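Local coordinates for protein plasma serine protease inhibitor (Homo sapiens, PDB 3DY0) that inhibits serine proteases in plasma and other body fluids in a heparin-dependent way, trapping them irreversibly through its cleavable reactive centre loop, at residues I167-K172 with V221-N226. Residues are numbered along the deposited sequence; the frame is centred on the assembly and turned at random.
Sequences IFFKAK and VPYQGN
F169 meets Y223 in a T-shaped stack, a compact example of how a strand end is joined to a distant turn. A chi1 of 171° swings the F169 ring away from its own backbone N and brings the rim of the ring to one face of the tyrosine, where F169 CZ lies 3.8 Å from Y223 CD2; the ring planes stand at 74°. The methyl of A171, two residues along the same side of the strand, reaches the tyrosine obliquely, and A171 CB lies 3.8 Å from Y223 CD1. Y223 OH is hydrogen-bonded to T324 OG1, at the start of the inserted strand 323-335, which fixes the far end of the ring, and W173 stacks on Y223 as well. Nearer the surface, Q224 N donates a nearly straight bond of 2.9 Å to K172 O, an oxygen that also lies in the plane of the Y223 ring at its edge. The extended side chains of K172 and Q224 run alongside each other, and a water accepts from K172 N and, weakly, from Q224 NE2, which also bonds to G88 O. The cluster lies at the breach of the serpin fold, atop beta-sheet A, where the cleaved reactive centre loop enters as strand 323-335.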
loop_
_atom_site.group_PDB
_atom_site.type_symbol
_atom_site.label_atom_id
_atom_site.label_comp_id
_atom_site.label_asym_id
_atom_site.label_seq_id
_atom_site.Cartn_x
_atom_site.Cartn_y
_atom_site.Cartn_z
ATOM N N ILE A 167 -1.414 -5.613 -6.290
ATOM C CA ILE A 167 -2.729 -5.008 -6.189
ATOM C C ILE A 167 -2.858 -4.018 -7.340
ATOM O O ILE A 167 -1.909 -3.295 -7.668
ATOM C CB ILE A 167 -2.933 -4.294 -4.818
ATOM C CG1 ILE A 167 -4.328 -3.661 -4.764
ATOM C CG2 ILE A 167 -1.843 -3.251 -4.594
ATOM C CD1 ILE A 167 -4.700 -3.090 -3.400
ATOM N N PHE A 168 -4.019 -4.023 -7.985
ATOM C CA PHE A 168 -4.282 -3.108 -9.089
ATOM C C PHE A 168 -5.658 -2.484 -8.903
ATOM O O PHE A 168 -6.645 -3.191 -8.686
ATOM C CB PHE A 168 -4.248 -3.828 -10.439
ATOM C CG PHE A 168 -4.598 -2.933 -11.596
ATOM C CD1 PHE A 168 -3.662 -2.038 -12.107
ATOM C CD2 PHE A 168 -5.880 -2.941 -12.133
ATOM C CE1 PHE A 168 -4.001 -1.161 -13.136
ATOM C CE2 PHE A 168 -6.228 -2.065 -13.164
ATOM C CZ PHE A 168 -5.286 -1.174 -13.663
ATOM N N PHE A 169 -5.713 -1.157 -8.996
ATOM C CA PHE A 169 -6.955 -0.412 -8.831
ATOM C C PHE A 169 -7.146 0.602 -9.952
ATOM O O PHE A 169 -6.237 1.359 -10.289
ATOM C CB PHE A 169 -6.938 0.305 -7.470
ATOM C CG PHE A 169 -8.070 1.276 -7.260
ATOM C CD1 PHE A 169 -7.923 2.623 -7.585
ATOM C CD2 PHE A 169 -9.271 0.852 -6.698
ATOM C CE1 PHE A 169 -8.955 3.535 -7.348
ATOM C CE2 PHE A 169 -10.309 1.759 -6.459
ATOM C CZ PHE A 169 -10.150 3.098 -6.783
ATOM N N LYS A 170 -8.334 0.602 -10.543
ATOM C CA LYS A 170 -8.644 1.562 -11.591
ATOM C C LYS A 170 -10.112 1.897 -11.469
ATOM O O LYS A 170 -10.959 1.008 -11.472
ATOM C CB LYS A 170 -8.363 0.997 -12.985
ATOM C CG LYS A 170 -8.749 1.972 -14.095
ATOM C CD LYS A 170 -8.422 1.438 -15.479
ATOM C CE LYS A 170 -8.947 2.380 -16.555
ATOM N NZ LYS A 170 -8.714 1.839 -17.923
ATOM N N ALA A 171 -10.413 3.182 -11.347
ATOM C CA ALA A 171 -11.796 3.603 -11.226
ATOM C C ALA A 171 -11.999 5.004 -11.766
ATOM O O ALA A 171 -11.093 5.833 -11.741
ATOM C CB ALA A 171 -12.223 3.550 -9.768
ATOM N N LYS A 172 -13.199 5.254 -12.272
ATOM C CA LYS A 172 -13.552 6.571 -12.764
ATOM C C LYS A 172 -14.157 7.287 -11.572
ATOM O O LYS A 172 -14.725 6.644 -10.685
ATOM C CB LYS A 172 -14.622 6.474 -13.853
ATOM C CG LYS A 172 -14.196 5.736 -15.102
ATOM C CD LYS A 172 -15.382 5.567 -16.036
ATOM C CE LYS A 172 -14.963 4.918 -17.347
ATOM N NZ LYS A 172 -16.138 4.705 -18.239
ATOM N N VAL A 221 -14.008 12.185 -2.085
ATOM C CA VAL A 221 -14.353 12.266 -3.503
ATOM C C VAL A 221 -14.624 10.831 -3.936
ATOM O O VAL A 221 -13.706 10.019 -4.053
ATOM C CB VAL A 221 -13.197 12.854 -4.337
ATOM C CG1 VAL A 221 -13.654 13.071 -5.780
ATOM C CG2 VAL A 221 -12.728 14.163 -3.726
ATOM N N PRO A 222 -15.895 10.501 -4.195
ATOM C CA PRO A 222 -16.288 9.150 -4.599
ATOM C C PRO A 222 -15.920 8.637 -5.991
ATOM O O PRO A 222 -15.875 9.384 -6.966
ATOM C CB PRO A 222 -17.796 9.169 -4.387
ATOM C CG PRO A 222 -18.150 10.559 -4.802
ATOM C CD PRO A 222 -17.069 11.394 -4.136
ATOM N N TYR A 223 -15.646 7.339 -6.053
ATOM C CA TYR A 223 -15.345 6.671 -7.311
ATOM C C TYR A 223 -16.622 5.946 -7.696
ATOM O O TYR A 223 -17.519 5.793 -6.868
ATOM C CB TYR A 223 -14.256 5.614 -7.124
ATOM C CG TYR A 223 -12.881 6.175 -6.899
ATOM C CD1 TYR A 223 -12.210 6.850 -7.919
ATOM C CD2 TYR A 223 -12.254 6.051 -5.662
ATOM C CE1 TYR A 223 -10.949 7.391 -7.711
ATOM C CE2 TYR A 223 -10.995 6.589 -5.442
ATOM C CZ TYR A 223 -10.349 7.258 -6.469
ATOM O OH TYR A 223 -9.105 7.803 -6.257
ATOM N N GLN A 224 -16.712 5.514 -8.947
ATOM C CA GLN A 224 -17.871 4.740 -9.362
ATOM C C GLN A 224 -17.701 3.465 -8.553
ATOM O O GLN A 224 -16.625 2.869 -8.557
ATOM C CB GLN A 224 -17.816 4.419 -10.855
ATOM C CG GLN A 224 -18.379 5.511 -11.736
ATOM C CD GLN A 224 -18.508 5.079 -13.183
ATOM O OE1 GLN A 224 -19.262 5.673 -13.952
ATOM N NE2 GLN A 224 -17.762 4.048 -13.564
ATOM N N GLY A 225 -18.746 3.057 -7.847
ATOM C CA GLY A 225 -18.644 1.865 -7.026
ATOM C C GLY A 225 -18.568 2.271 -5.566
ATOM O O GLY A 225 -18.835 3.423 -5.231
ATOM N N ASN A 226 -18.179 1.344 -4.697
ATOM C CA ASN A 226 -18.114 1.630 -3.266
ATOM C C ASN A 226 -16.849 2.347 -2.790
ATOM O O ASN A 226 -16.827 2.881 -1.682
ATOM C CB ASN A 226 -18.283 0.330 -2.469
ATOM C CG ASN A 226 -18.648 0.577 -1.013
ATOM O OD1 ASN A 226 -18.676 -0.351 -0.202
ATOM N ND2 ASN A 226 -18.942 1.828 -0.677
HETATM O O HOH W 1 -14.960 3.120 -12.894
#